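Local coordinates for protein 2-oxoglutarate dehydrogenase E3 component (Thermus thermophilus, PDB 2YQU) that probably oxidises the dihydrolipoyl groups of 2-oxo acid dehydrogenase complexes with NAD(+), using one bound FAD per subunit and a redox-active disulfide, at residues 14-19 against 319-324; 347-352 against 416-421; 204-209 against 336-341; 116-121 against 125-130; 411-416 against 439-444. All blocks are in the same frame, centred on the assembly; numbering follows the deposited sequence.

Contact 1: residues 14-19 against 319-324; sequences YVAAIR and AAVEHM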
# COMPACT_ATOMS: atom_id res chain seq x y z
N TYR A 14 -0.29 25.31 8.64
CA TYR A 14 0.44 24.74 9.77
C TYR A 14 1.74 24.05 9.32
O TYR A 14 2.76 24.12 10.02
CB TYR A 14 -0.47 23.87 10.67
CG TYR A 14 -0.43 22.37 10.42
CD1 TYR A 14 0.71 21.64 10.71
CD2 TYR A 14 -1.54 21.69 9.93
CE1 TYR A 14 0.76 20.28 10.48
CE2 TYR A 14 -1.50 20.33 9.70
CZ TYR A 14 -0.35 19.63 9.99
OH TYR A 14 -0.30 18.27 9.77
N VAL A 15 1.72 23.41 8.16
CA VAL A 15 2.96 22.82 7.65
C VAL A 15 3.94 23.89 7.17
O VAL A 15 5.16 23.78 7.40
CB VAL A 15 2.69 21.78 6.54
CG1 VAL A 15 3.99 21.33 5.89
CG2 VAL A 15 1.93 20.61 7.13
N ALA A 16 3.43 24.93 6.53
CA ALA A 16 4.27 26.05 6.14
C ALA A 16 4.96 26.63 7.38
O ALA A 16 6.16 26.93 7.34
CB ALA A 16 3.45 27.11 5.46
N ALA A 17 4.20 26.78 8.46
CA ALA A 17 4.72 27.39 9.69
C ALA A 17 5.86 26.57 10.28
O ALA A 17 6.90 27.13 10.62
CB ALA A 17 3.60 27.60 10.72
N ILE A 18 5.70 25.23 10.33
CA ILE A 18 6.75 24.34 10.84
C ILE A 18 7.99 24.40 9.94
O ILE A 18 9.10 24.52 10.43
CB ILE A 18 6.24 22.87 10.98
CG1 ILE A 18 5.13 22.78 12.04
CG2 ILE A 18 7.39 21.93 11.32
CD1 ILE A 18 4.32 21.49 11.96
N ARG A 19 7.80 24.32 8.63
CA ARG A 19 8.93 24.42 7.71
C ARG A 19 9.66 25.76 7.84
O ARG A 19 10.90 25.80 7.82
CB ARG A 19 8.48 24.22 6.27
CG ARG A 19 9.62 24.11 5.28
CD ARG A 19 10.53 22.90 5.50
NE ARG A 19 11.71 22.97 4.64
CZ ARG A 19 12.95 22.68 5.01
NH1 ARG A 19 13.25 22.30 6.25
NH2 ARG A 19 13.93 22.77 4.11
N ALA A 319 6.85 24.98 -0.38
CA ALA A 319 7.47 25.69 -1.50
C ALA A 319 7.44 27.20 -1.30
O ALA A 319 8.38 27.89 -1.68
CB ALA A 319 6.77 25.33 -2.81
N ALA A 320 6.36 27.70 -0.71
CA ALA A 320 6.20 29.13 -0.48
C ALA A 320 7.25 29.65 0.50
O ALA A 320 7.92 30.64 0.22
CB ALA A 320 4.81 29.43 0.05
N VAL A 321 7.40 28.96 1.62
CA VAL A 321 8.32 29.42 2.67
C VAL A 321 9.78 29.18 2.27
O VAL A 321 10.66 29.96 2.63
CB VAL A 321 8.00 28.83 4.07
CG1 VAL A 321 6.58 29.20 4.49
CG2 VAL A 321 8.21 27.33 4.13
N GLU A 322 10.03 28.12 1.52
CA GLU A 322 11.36 27.90 0.96
C GLU A 322 11.73 28.99 -0.06
O GLU A 322 12.89 29.36 -0.17
CB GLU A 322 11.44 26.50 0.35
CG GLU A 322 11.56 25.42 1.42
CD GLU A 322 11.75 24.02 0.87
OE1 GLU A 322 12.01 23.11 1.69
OE2 GLU A 322 11.65 23.82 -0.37
N HIS A 323 10.74 29.52 -0.77
CA HIS A 323 10.98 30.62 -1.71
C HIS A 323 11.26 31.92 -0.95
O HIS A 323 12.14 32.68 -1.34
CB HIS A 323 9.80 30.83 -2.65
CG HIS A 323 10.05 31.87 -3.70
ND1 HIS A 323 9.37 33.06 -3.74
CD2 HIS A 323 10.93 31.89 -4.73
CE1 HIS A 323 9.81 33.77 -4.77
NE2 HIS A 323 10.75 33.08 -5.39
N MET A 324 10.52 32.15 0.12
CA MET A 324 10.73 33.32 0.98
C MET A 324 12.19 33.40 1.43
O MET A 324 12.82 34.45 1.35
CB MET A 324 9.83 33.25 2.22
CG MET A 324 8.37 33.48 1.95
SD MET A 324 7.38 33.04 3.38
CE MET A 324 5.77 32.85 2.64
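Arg19 and Glu322 join helices 11-22 and 310-326 through a salt bridge. The guanidinium meets the carboxylate side-on and gives two N-H groups to one oxygen: NE lies 3.0 Å from Glu322 OE1 and NH2 lies 3.1 Å from that same OE1. NE uses the anti lone pair of OE1, while NH2 comes from the anti side but tilted out of the carboxylate plane. The oxygen sits close to the guanidinium plane, and the planes of the two flat groups stand 73° apart as both N-H groups converge on OE1. A bend at chi2 (63°) in Arg19 carries its otherwise extended end over to the glutamate. Arg326 makes a long, weak ion pair with the same OE1, and Arg19 NH1 donates to Gln22 OE1.

Apolar contacts fill the space beside the bridge. Val321 points at helix 11-22 and divides its methyls, CG2 lying 3.7 Å from Arg19 CG and CG1 3.9 Å from Ala16 CB. CG1 also rests against the carbonyl oxygen of Ala16. The aliphatic root of Arg19 thus packs on valine while its head pairs with glutamate. Ile453 of the second subunit covers Val15, Ile18 and Arg19.

Near Ala16 and Val321 the short helical segments run in the same general direction, 33° apart, with axes 9.0 Å from each other. Helix 11-22 follows the first strand and the glycine-rich turn at Gly8, Gly10 and Gly13, whose amides face FAD, so this is a helix-helix contact of the Rossmann-type FAD-binding domain.

Contact 2: residues 347-352 against 416-421; sequences AAVGYT and LALFFK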
# COMPACT_ATOMS: atom_id res chain seq x y z
N ALA A 347 -8.24 6.26 -7.65
CA ALA A 347 -7.14 7.22 -7.64
C ALA A 347 -6.64 7.68 -9.01
O ALA A 347 -6.83 7.01 -10.01
CB ALA A 347 -5.99 6.69 -6.81
N ALA A 348 -6.00 8.84 -9.00
CA ALA A 348 -5.39 9.43 -10.18
C ALA A 348 -4.12 10.17 -9.79
O ALA A 348 -4.06 10.83 -8.76
CB ALA A 348 -6.34 10.39 -10.85
N VAL A 349 -3.11 10.06 -10.63
CA VAL A 349 -1.92 10.87 -10.49
C VAL A 349 -1.42 11.23 -11.89
O VAL A 349 -1.52 10.43 -12.83
CB VAL A 349 -0.83 10.19 -9.61
CG1 VAL A 349 -0.32 8.93 -10.24
CG2 VAL A 349 0.31 11.16 -9.31
N GLY A 350 -0.88 12.43 -12.03
CA GLY A 350 -0.45 12.93 -13.32
C GLY A 350 -1.64 13.17 -14.22
O GLY A 350 -2.75 13.42 -13.75
N TYR A 351 -1.42 13.09 -15.53
CA TYR A 351 -2.44 13.44 -16.51
C TYR A 351 -3.40 12.29 -16.78
O TYR A 351 -3.00 11.13 -16.81
CB TYR A 351 -1.78 13.87 -17.83
CG TYR A 351 -1.10 15.22 -17.78
CD1 TYR A 351 0.23 15.37 -18.16
CD2 TYR A 351 -1.80 16.35 -17.36
CE1 TYR A 351 0.85 16.61 -18.11
CE2 TYR A 351 -1.19 17.59 -17.31
CZ TYR A 351 0.13 17.72 -17.69
OH TYR A 351 0.73 18.96 -17.64
N THR A 352 -4.67 12.64 -16.99
CA THR A 352 -5.65 11.68 -17.49
C THR A 352 -5.49 11.54 -18.99
O THR A 352 -4.85 12.37 -19.63
CB THR A 352 -7.09 12.14 -17.19
OG1 THR A 352 -7.35 13.37 -17.87
CG2 THR A 352 -7.32 12.44 -15.70
N LEU A 416 5.58 8.54 -6.69
CA LEU A 416 7.03 8.61 -6.57
C LEU A 416 7.68 8.47 -7.92
O LEU A 416 8.59 9.23 -8.24
CB LEU A 416 7.59 7.54 -5.63
CG LEU A 416 9.09 7.68 -5.30
CD1 LEU A 416 9.35 8.98 -4.55
CD2 LEU A 416 9.59 6.50 -4.51
N ALA A 417 7.23 7.50 -8.71
CA ALA A 417 7.79 7.30 -10.04
C ALA A 417 7.66 8.58 -10.90
O ALA A 417 8.61 8.99 -11.56
CB ALA A 417 7.15 6.11 -10.72
N LEU A 418 6.49 9.22 -10.83
CA LEU A 418 6.26 10.49 -11.53
C LEU A 418 7.19 11.61 -11.03
O LEU A 418 7.73 12.37 -11.84
CB LEU A 418 4.80 10.92 -11.40
CG LEU A 418 3.95 10.29 -12.50
CD1 LEU A 418 2.51 10.09 -12.07
CD2 LEU A 418 4.01 11.14 -13.76
N PHE A 419 7.37 11.68 -9.72
CA PHE A 419 8.28 12.64 -9.09
C PHE A 419 9.71 12.41 -9.57
O PHE A 419 10.45 13.37 -9.77
CB PHE A 419 8.22 12.52 -7.55
CG PHE A 419 8.96 13.61 -6.83
CD1 PHE A 419 8.52 14.93 -6.91
CD2 PHE A 419 10.07 13.33 -6.04
CE1 PHE A 419 9.18 15.94 -6.23
CE2 PHE A 419 10.74 14.34 -5.36
CZ PHE A 419 10.29 15.64 -5.46
N PHE A 420 10.07 11.15 -9.79
CA PHE A 420 11.40 10.78 -10.29
C PHE A 420 11.51 10.86 -11.81
O PHE A 420 12.55 10.51 -12.37
CB PHE A 420 11.75 9.34 -9.87
CG PHE A 420 12.10 9.17 -8.40
CD1 PHE A 420 12.21 10.26 -7.55
CD2 PHE A 420 12.34 7.91 -7.89
CE1 PHE A 420 12.54 10.09 -6.23
CE2 PHE A 420 12.66 7.74 -6.56
CZ PHE A 420 12.76 8.83 -5.73
N LYS A 421 10.44 11.29 -12.48
CA LYS A 421 10.40 11.42 -13.95
C LYS A 421 10.72 10.08 -14.61
O LYS A 421 11.41 10.01 -15.63
CB LYS A 421 11.34 12.53 -14.43
CG LYS A 421 11.08 13.87 -13.74
CD LYS A 421 11.79 15.03 -14.44
CE LYS A 421 11.18 16.38 -14.05
NZ LYS A 421 11.29 16.67 -12.60
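In the dimerisation domain, strand 345-350 of the antiparallel sheet is covered by the last turns of helix 407-419, and Val349 meets Leu418 where the two elements touch. The side chains reach toward each other tip to tip. One methyl of the leucine, CD1, lies between both branches of the valine, 3.6 Å from Val349 CG1 and 3.7 Å from Val349 CG2. This even approach follows from the valine torsion: CG1 stands between the backbone N and the carbonyl carbon (chi1 65°), and CG2 lies anti to the N, which turns the fork of the side chain to the helix.

The same CD1 extends over the strand backbone, 4.1 Å from Gly350 N. Gly350, with a positive phi of 68°, presents bare backbone to this leucine methyl. Around the pair, Val400 and Ile397 of strand 397-404 pack on Val349 and Leu418 respectively, and Ala415 also touches Val349. Just beyond Leu418 the helix closes in a Schellman motif at Lys421.

With no hydrogen bond across the two segments, the contact depends on methyl-to-methyl packing, and the glycine backbone lets the leucine tip settle close to the strand.

Contact 3: residues 204-209 against 336-341; sequences PTMDLE and IPSVVY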
# COMPACT_ATOMS: atom_id res chain seq x y z
N PRO A 204 -15.37 13.83 -11.31
CA PRO A 204 -14.92 14.47 -12.56
C PRO A 204 -13.40 14.71 -12.68
O PRO A 204 -12.95 14.89 -13.81
CB PRO A 204 -15.67 15.80 -12.56
CG PRO A 204 -15.95 16.09 -11.14
CD PRO A 204 -16.22 14.74 -10.52
N THR A 205 -12.66 14.71 -11.58
CA THR A 205 -11.20 14.87 -11.63
C THR A 205 -10.48 13.58 -11.99
O THR A 205 -9.30 13.61 -12.32
CB THR A 205 -10.63 15.39 -10.29
OG1 THR A 205 -10.94 14.47 -9.23
CG2 THR A 205 -11.28 16.70 -9.88
N MET A 206 -11.18 12.45 -11.88
CA MET A 206 -10.60 11.16 -12.26
C MET A 206 -10.57 11.01 -13.78
O MET A 206 -11.25 11.73 -14.50
CB MET A 206 -11.41 10.00 -11.67
CG MET A 206 -11.46 9.96 -10.15
SD MET A 206 -9.85 9.63 -9.43
CE MET A 206 -9.78 10.88 -8.15
N ASP A 207 -9.76 10.07 -14.24
CA ASP A 207 -9.78 9.60 -15.62
C ASP A 207 -11.16 9.04 -15.92
O ASP A 207 -11.76 8.38 -15.08
CB ASP A 207 -8.71 8.54 -15.79
CG ASP A 207 -8.58 8.05 -17.22
OD1 ASP A 207 -9.30 7.12 -17.60
OD2 ASP A 207 -7.74 8.52 -18.02
N LEU A 208 -11.66 9.31 -17.12
CA LEU A 208 -13.04 8.97 -17.47
C LEU A 208 -13.32 7.49 -17.28
O LEU A 208 -14.37 7.12 -16.80
CB LEU A 208 -13.37 9.38 -18.92
CG LEU A 208 -14.32 10.55 -19.18
CD1 LEU A 208 -14.01 11.75 -18.32
CD2 LEU A 208 -14.29 10.94 -20.66
N GLU A 209 -12.36 6.65 -17.67
CA GLU A 209 -12.48 5.20 -17.50
C GLU A 209 -12.72 4.81 -16.03
O GLU A 209 -13.54 3.95 -15.72
CB GLU A 209 -11.21 4.51 -18.00
CG GLU A 209 -11.42 3.11 -18.54
CD GLU A 209 -10.28 2.69 -19.45
OE1 GLU A 209 -9.11 2.77 -19.01
OE2 GLU A 209 -10.56 2.27 -20.60
N ILE A 336 1.24 14.69 -7.66
CA ILE A 336 0.29 14.78 -6.56
C ILE A 336 -0.89 13.85 -6.83
O ILE A 336 -1.67 14.09 -7.75
CB ILE A 336 -0.22 16.23 -6.39
CG1 ILE A 336 0.92 17.11 -5.89
CG2 ILE A 336 -1.42 16.29 -5.44
CD1 ILE A 336 0.55 18.61 -5.75
N PRO A 337 -1.04 12.79 -6.02
CA PRO A 337 -2.18 11.88 -6.19
C PRO A 337 -3.48 12.45 -5.66
O PRO A 337 -3.48 13.25 -4.72
CB PRO A 337 -1.78 10.67 -5.35
CG PRO A 337 -0.92 11.22 -4.30
CD PRO A 337 -0.17 12.36 -4.92
N SER A 338 -4.57 12.05 -6.29
CA SER A 338 -5.91 12.34 -5.80
C SER A 338 -6.58 10.99 -5.58
O SER A 338 -6.62 10.16 -6.48
CB SER A 338 -6.67 13.19 -6.81
OG SER A 338 -7.99 13.44 -6.35
N VAL A 339 -7.10 10.78 -4.38
CA VAL A 339 -7.60 9.47 -3.96
C VAL A 339 -8.99 9.59 -3.35
O VAL A 339 -9.30 10.56 -2.67
CB VAL A 339 -6.65 8.81 -2.93
CG1 VAL A 339 -7.06 7.37 -2.63
CG2 VAL A 339 -5.21 8.87 -3.42
N VAL A 340 -9.82 8.58 -3.59
CA VAL A 340 -11.13 8.44 -2.98
C VAL A 340 -11.06 7.22 -2.06
O VAL A 340 -10.72 6.13 -2.52
CB VAL A 340 -12.22 8.21 -4.04
CG1 VAL A 340 -13.60 8.18 -3.39
CG2 VAL A 340 -12.14 9.27 -5.15
N TYR A 341 -11.39 7.40 -0.79
CA TYR A 341 -11.10 6.38 0.25
C TYR A 341 -12.29 5.47 0.56
O TYR A 341 -12.48 5.01 1.69
CB TYR A 341 -10.55 7.07 1.49
CG TYR A 341 -9.19 7.66 1.20
CD1 TYR A 341 -9.02 9.03 1.05
CD2 TYR A 341 -8.09 6.83 1.00
CE1 TYR A 341 -7.76 9.56 0.75
CE2 TYR A 341 -6.85 7.36 0.71
CZ TYR A 341 -6.69 8.72 0.60
OH TYR A 341 -5.44 9.21 0.30
O HOH W 1 -9.26 15.46 -7.39
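Thr205 and Ser338 are linked through one water. Their hydroxyls stand 4.2 Å apart, OG1 to OG, too far for a direct bond, and the water fills the interval at 2.7 Å from Thr205 OG1 and 2.6 Å from Ser338 OG. Ser338 OG is anti to its own backbone N (chi1 178°), which turns the hydroxyl toward the loop at 204-207.

Van der Waals contact comes from the end of Met206. The chain folds at chi2 (-66°) and again beyond it, bringing CE to the strand: it lies 3.6 Å from Ser338 OG, equally near Ser338 O, and 4.1 Å from Val340 CG2. The methyl thus lies against the serine hydroxyl and carbonyl oxygens and, more loosely, against a valine methyl.

This is a junction between two domains of the disulfide oxidoreductase fold. The loop leads into helix 208-221 of the nucleotide-binding part, whereas strand 338-340 borders the antiparallel sheet of the dimerisation domain. Val340 also packs on Val177 and Glu181, both of the NAD(+) site, and Tyr341 touches FAD.

Capping and charge fix the loop itself. Asp207 is the N-cap of helix 208-221, its OD1 accepting from Glu209 N at 3.1 Å, with the amide lying above the carboxylate plane. Lys387 forms salt bridges with Asp207 and Glu209, and Glu353 N donates to Asp207 OD2.

Contact 4: residues 116-121 against 125-130; sequences ERKVLV and GEELEA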
# COMPACT_ATOMS: atom_id res chain seq x y z
N GLU A 116 -0.55 46.17 3.59
CA GLU A 116 0.20 45.06 2.99
C GLU A 116 1.13 44.36 3.99
O GLU A 116 1.57 43.24 3.73
CB GLU A 116 1.01 45.53 1.76
CG GLU A 116 1.92 46.72 2.00
CD GLU A 116 2.96 46.91 0.90
OE1 GLU A 116 2.76 46.40 -0.23
OE2 GLU A 116 4.00 47.56 1.18
N ARG A 117 1.43 45.00 5.11
CA ARG A 117 2.34 44.43 6.10
C ARG A 117 1.74 44.26 7.49
O ARG A 117 2.42 43.79 8.39
CB ARG A 117 3.59 45.31 6.21
CG ARG A 117 4.04 45.90 4.88
CD ARG A 117 5.51 46.20 4.80
NE ARG A 117 6.27 44.98 4.54
CZ ARG A 117 6.96 44.71 3.43
NH1 ARG A 117 7.00 45.57 2.41
NH2 ARG A 117 7.61 43.56 3.33
N LYS A 118 0.47 44.63 7.66
CA LYS A 118 -0.15 44.63 8.98
C LYS A 118 -1.50 43.93 8.97
O LYS A 118 -2.29 44.16 8.07
CB LYS A 118 -0.33 46.06 9.50
CG LYS A 118 -0.56 46.14 11.00
CD LYS A 118 -0.54 47.59 11.51
CE LYS A 118 0.78 48.29 11.17
NZ LYS A 118 1.18 49.31 12.19
N VAL A 119 -1.75 43.13 10.00
CA VAL A 119 -2.96 42.32 10.10
C VAL A 119 -3.56 42.46 11.50
O VAL A 119 -2.87 42.31 12.50
CB VAL A 119 -2.64 40.82 9.85
CG1 VAL A 119 -3.84 39.94 10.15
CG2 VAL A 119 -2.17 40.62 8.43
N LEU A 120 -4.86 42.75 11.56
CA LEU A 120 -5.59 42.81 12.82
C LEU A 120 -6.18 41.45 13.16
O LEU A 120 -6.84 40.83 12.33
CB LEU A 120 -6.71 43.85 12.72
CG LEU A 120 -7.76 43.88 13.84
CD1 LEU A 120 -7.15 44.37 15.15
CD2 LEU A 120 -8.94 44.75 13.42
N VAL A 121 -5.93 40.99 14.38
CA VAL A 121 -6.69 39.89 14.97
C VAL A 121 -7.88 40.55 15.64
O VAL A 121 -7.73 41.21 16.67
CB VAL A 121 -5.86 39.11 16.01
CG1 VAL A 121 -6.66 37.90 16.53
CG2 VAL A 121 -4.53 38.66 15.43
N GLY A 125 -7.84 42.23 19.33
CA GLY A 125 -7.45 43.59 18.97
C GLY A 125 -5.99 43.77 18.59
O GLY A 125 -5.56 44.90 18.34
N GLU A 126 -5.22 42.69 18.55
CA GLU A 126 -3.79 42.77 18.26
C GLU A 126 -3.55 43.20 16.83
O GLU A 126 -4.24 42.74 15.92
CB GLU A 126 -3.11 41.41 18.44
CG GLU A 126 -2.89 40.96 19.86
CD GLU A 126 -2.30 39.57 19.90
OE1 GLU A 126 -1.10 39.45 20.26
OE2 GLU A 126 -3.02 38.61 19.56
N GLU A 127 -2.57 44.08 16.64
CA GLU A 127 -2.08 44.40 15.31
C GLU A 127 -0.72 43.74 15.15
O GLU A 127 0.19 43.98 15.96
CB GLU A 127 -1.98 45.91 15.14
CG GLU A 127 -3.34 46.60 15.18
CD GLU A 127 -3.27 48.07 14.83
OE1 GLU A 127 -2.16 48.62 14.74
OE2 GLU A 127 -4.34 48.67 14.62
N LEU A 128 -0.59 42.89 14.14
CA LEU A 128 0.60 42.10 13.91
C LEU A 128 1.28 42.53 12.62
O LEU A 128 0.63 42.72 11.60
CB LEU A 128 0.23 40.62 13.80
CG LEU A 128 -0.63 40.02 14.92
CD1 LEU A 128 -0.85 38.53 14.69
CD2 LEU A 128 -0.02 40.26 16.29
N GLU A 129 2.60 42.70 12.67
CA GLU A 129 3.37 43.01 11.47
C GLU A 129 4.28 41.85 11.14
O GLU A 129 4.67 41.07 12.02
CB GLU A 129 4.20 44.27 11.68
CG GLU A 129 3.34 45.53 11.74
CD GLU A 129 4.08 46.71 12.33
OE1 GLU A 129 4.89 46.53 13.27
OE2 GLU A 129 3.83 47.84 11.85
N ALA A 130 4.60 41.72 9.86
CA ALA A 130 5.50 40.69 9.38
C ALA A 130 6.17 41.10 8.08
O ALA A 130 5.66 41.94 7.33
CB ALA A 130 4.76 39.37 9.19
O HOH W 2 7.06 44.32 7.27
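Val119 and Leu128 exchange two backbone hydrogen bonds, Val119 N to Leu128 O and Leu128 N to Val119 O, each 2.9 Å long. They form the hydrogen-bonded pair of a beta hairpin whose antiparallel strands, 118-121 and 127-130, belong to a small three-stranded sheet with strand 111-113. One step nearer the turn, Val121 N donates to Glu126 O at 2.9 Å. Both ends of the ladder are weaker: the Gly125 N bond to Val121 O is bent to 120°, and Ala130 N reaches Arg117 O at 3.3 Å. At the open end a water accepts from Arg117 NE and donates to Ala130 O.

The face bearing Lys118, Leu120, Glu127 and Glu129 is largely charged. Lys118 and Glu129, a non-hydrogen-bonded pair, lie side by side pointing the same way. The lysine bends at chi3 (-57°) to bring NZ to 3.0 Å from Glu129 OE2, a salt bridge whose hydrogen bond is weak. Glu127 is the second acid near that amine, its OE1 beyond salt-bridge distance.

On the other face Val119, Val121 and Leu128 are buried and apolar. They pack on the central sheet of the FAD domain, Val119 and Leu128 touching Leu5 of strand 2-7, while Val121 and Leu128 touch Val30 of strand 27-31. Val119 also packs on Ala111 of the FAD site. Across the hairpin the valine and leucine side chains meet at an angle, with Val121 CG2 3.8 Å from Leu128 CD1.

Contact 5: residues 411-416 against 439-444; sequences LAEAAL and EILKEA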
# COMPACT_ATOMS: atom_id res chain seq x y z
N LEU A 411 -0.72 3.31 -5.51
CA LEU A 411 -0.32 4.42 -6.36
C LEU A 411 0.57 5.44 -5.66
O LEU A 411 1.03 6.39 -6.30
CB LEU A 411 -1.55 5.10 -6.98
CG LEU A 411 -1.88 4.71 -8.41
CD1 LEU A 411 -1.91 3.20 -8.55
CD2 LEU A 411 -3.19 5.35 -8.84
N ALA A 412 0.84 5.25 -4.36
CA ALA A 412 1.92 5.96 -3.69
C ALA A 412 3.22 5.79 -4.45
O ALA A 412 3.96 6.74 -4.64
CB ALA A 412 2.08 5.49 -2.25
N GLU A 413 3.49 4.56 -4.87
CA GLU A 413 4.66 4.25 -5.69
C GLU A 413 4.63 4.94 -7.06
O GLU A 413 5.68 5.36 -7.58
CB GLU A 413 4.76 2.74 -5.87
CG GLU A 413 6.08 2.28 -6.43
CD GLU A 413 6.05 0.84 -6.86
OE1 GLU A 413 5.24 0.06 -6.31
OE2 GLU A 413 6.83 0.50 -7.76
N ALA A 414 3.45 5.03 -7.65
CA ALA A 414 3.26 5.68 -8.94
C ALA A 414 3.56 7.17 -8.87
O ALA A 414 4.19 7.74 -9.77
CB ALA A 414 1.84 5.47 -9.44
N ALA A 415 3.12 7.78 -7.78
CA ALA A 415 3.38 9.19 -7.54
C ALA A 415 4.89 9.43 -7.41
O ALA A 415 5.41 10.39 -7.99
CB ALA A 415 2.64 9.66 -6.30
N LEU A 416 5.58 8.54 -6.69
CA LEU A 416 7.03 8.61 -6.57
C LEU A 416 7.68 8.47 -7.92
O LEU A 416 8.59 9.23 -8.24
CB LEU A 416 7.59 7.54 -5.63
CG LEU A 416 9.09 7.68 -5.30
CD1 LEU A 416 9.35 8.98 -4.55
CD2 LEU A 416 9.59 6.50 -4.51
N GLU A 439 2.43 -5.45 -7.52
CA GLU A 439 2.69 -6.13 -8.78
C GLU A 439 1.68 -5.77 -9.88
O GLU A 439 1.97 -5.93 -11.05
CB GLU A 439 2.68 -7.64 -8.58
CG GLU A 439 3.78 -8.16 -7.66
CD GLU A 439 3.63 -9.65 -7.42
OE1 GLU A 439 4.43 -10.41 -8.00
OE2 GLU A 439 2.70 -10.04 -6.69
N ILE A 440 0.48 -5.31 -9.50
CA ILE A 440 -0.50 -4.82 -10.49
C ILE A 440 0.05 -3.57 -11.19
O ILE A 440 -0.07 -3.42 -12.40
CB ILE A 440 -1.86 -4.54 -9.82
CG1 ILE A 440 -2.42 -5.82 -9.19
CG2 ILE A 440 -2.86 -3.93 -10.83
CD1 ILE A 440 -3.57 -5.58 -8.26
N LEU A 441 0.63 -2.67 -10.40
CA LEU A 441 1.28 -1.49 -10.95
C LEU A 441 2.47 -1.86 -11.83
O LEU A 441 2.63 -1.31 -12.92
CB LEU A 441 1.73 -0.56 -9.83
CG LEU A 441 2.50 0.70 -10.26
CD1 LEU A 441 1.64 1.58 -11.17
CD2 LEU A 441 2.95 1.44 -9.04
N LYS A 442 3.28 -2.81 -11.36
CA LYS A 442 4.45 -3.29 -12.10
C LYS A 442 4.04 -3.76 -13.49
O LYS A 442 4.64 -3.35 -14.48
CB LYS A 442 5.12 -4.44 -11.36
CG LYS A 442 6.37 -4.99 -12.03
CD LYS A 442 6.75 -6.33 -11.43
CE LYS A 442 7.94 -6.94 -12.13
NZ LYS A 442 8.01 -8.41 -11.89
N GLU A 443 3.03 -4.63 -13.56
CA GLU A 443 2.60 -5.22 -14.82
C GLU A 443 1.94 -4.18 -15.71
O GLU A 443 2.13 -4.20 -16.92
CB GLU A 443 1.68 -6.43 -14.59
CG GLU A 443 2.32 -7.62 -13.88
CD GLU A 443 3.21 -8.48 -14.77
OE1 GLU A 443 3.09 -8.42 -16.00
OE2 GLU A 443 4.05 -9.23 -14.22
N ALA A 444 1.17 -3.26 -15.12
CA ALA A 444 0.57 -2.16 -15.88
C ALA A 444 1.67 -1.33 -16.54
O ALA A 444 1.54 -0.93 -17.70
CB ALA A 444 -0.29 -1.28 -14.99
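Leu441 of helix 438-449 puts one methyl, CD2, against helix 407-419, where it rests between Glu413 and Ala414. The leucine CG lies anti to the backbone N (chi1 176°), which sends CD2 across to the neighbouring helix. There it meets the flank of Glu413, 3.9 Å from Glu413 CB and 3.8 Å from Glu413 OE1. The side chains pass at a slant, and the methyl touches the glutamate from its first carbon to the carboxylate. On the Ala414 side, CD2 comes within 3.9 Å of Ala414 N and 4.2 Å of Ala414 CB.

No polar bond joins the two segments. The buried carboxylate of Glu413 is instead answered by His432, whose NE2 bonds to OE2; that partner holds the end of the glutamate beside the leucine. Two residues before Leu441, at the start of the helix, Glu439 bonds to His434, the predicted proton acceptor, and helps line a carbonate pocket.

Leu427 of helix 424-429 closes on both Glu413 and Leu441. On the sheet, Val400 of strand 397-404 touches Ala414 and Leu441, and Ile386 of strand 385-391 packs on Leu441, which seats both helices on the antiparallel sheet of the dimerisation domain.

How the contacts relate
Contacts 1, 2 and 5 are buried, whereas contacts 3 and 4 are partly exposed, which shows in their chemistry: a water bridge in contact 3 and a charged outer face in contact 4. Contact 1 combines apolar packing with a salt bridge whose glutamate is partly exposed. Contacts 2 and 5 share helix 407-419 and depend on leucine methyls. Contact 3 joins them through the sheet, since strands 338-340 and 345-350 are neighbours linked by Ser338 N and Ala348 O. Contacts 1 and 4 belong to the FAD-binding part, their centres about 19 Å apart; contact 4, unlike the other four, has no neighbour in the second subunit.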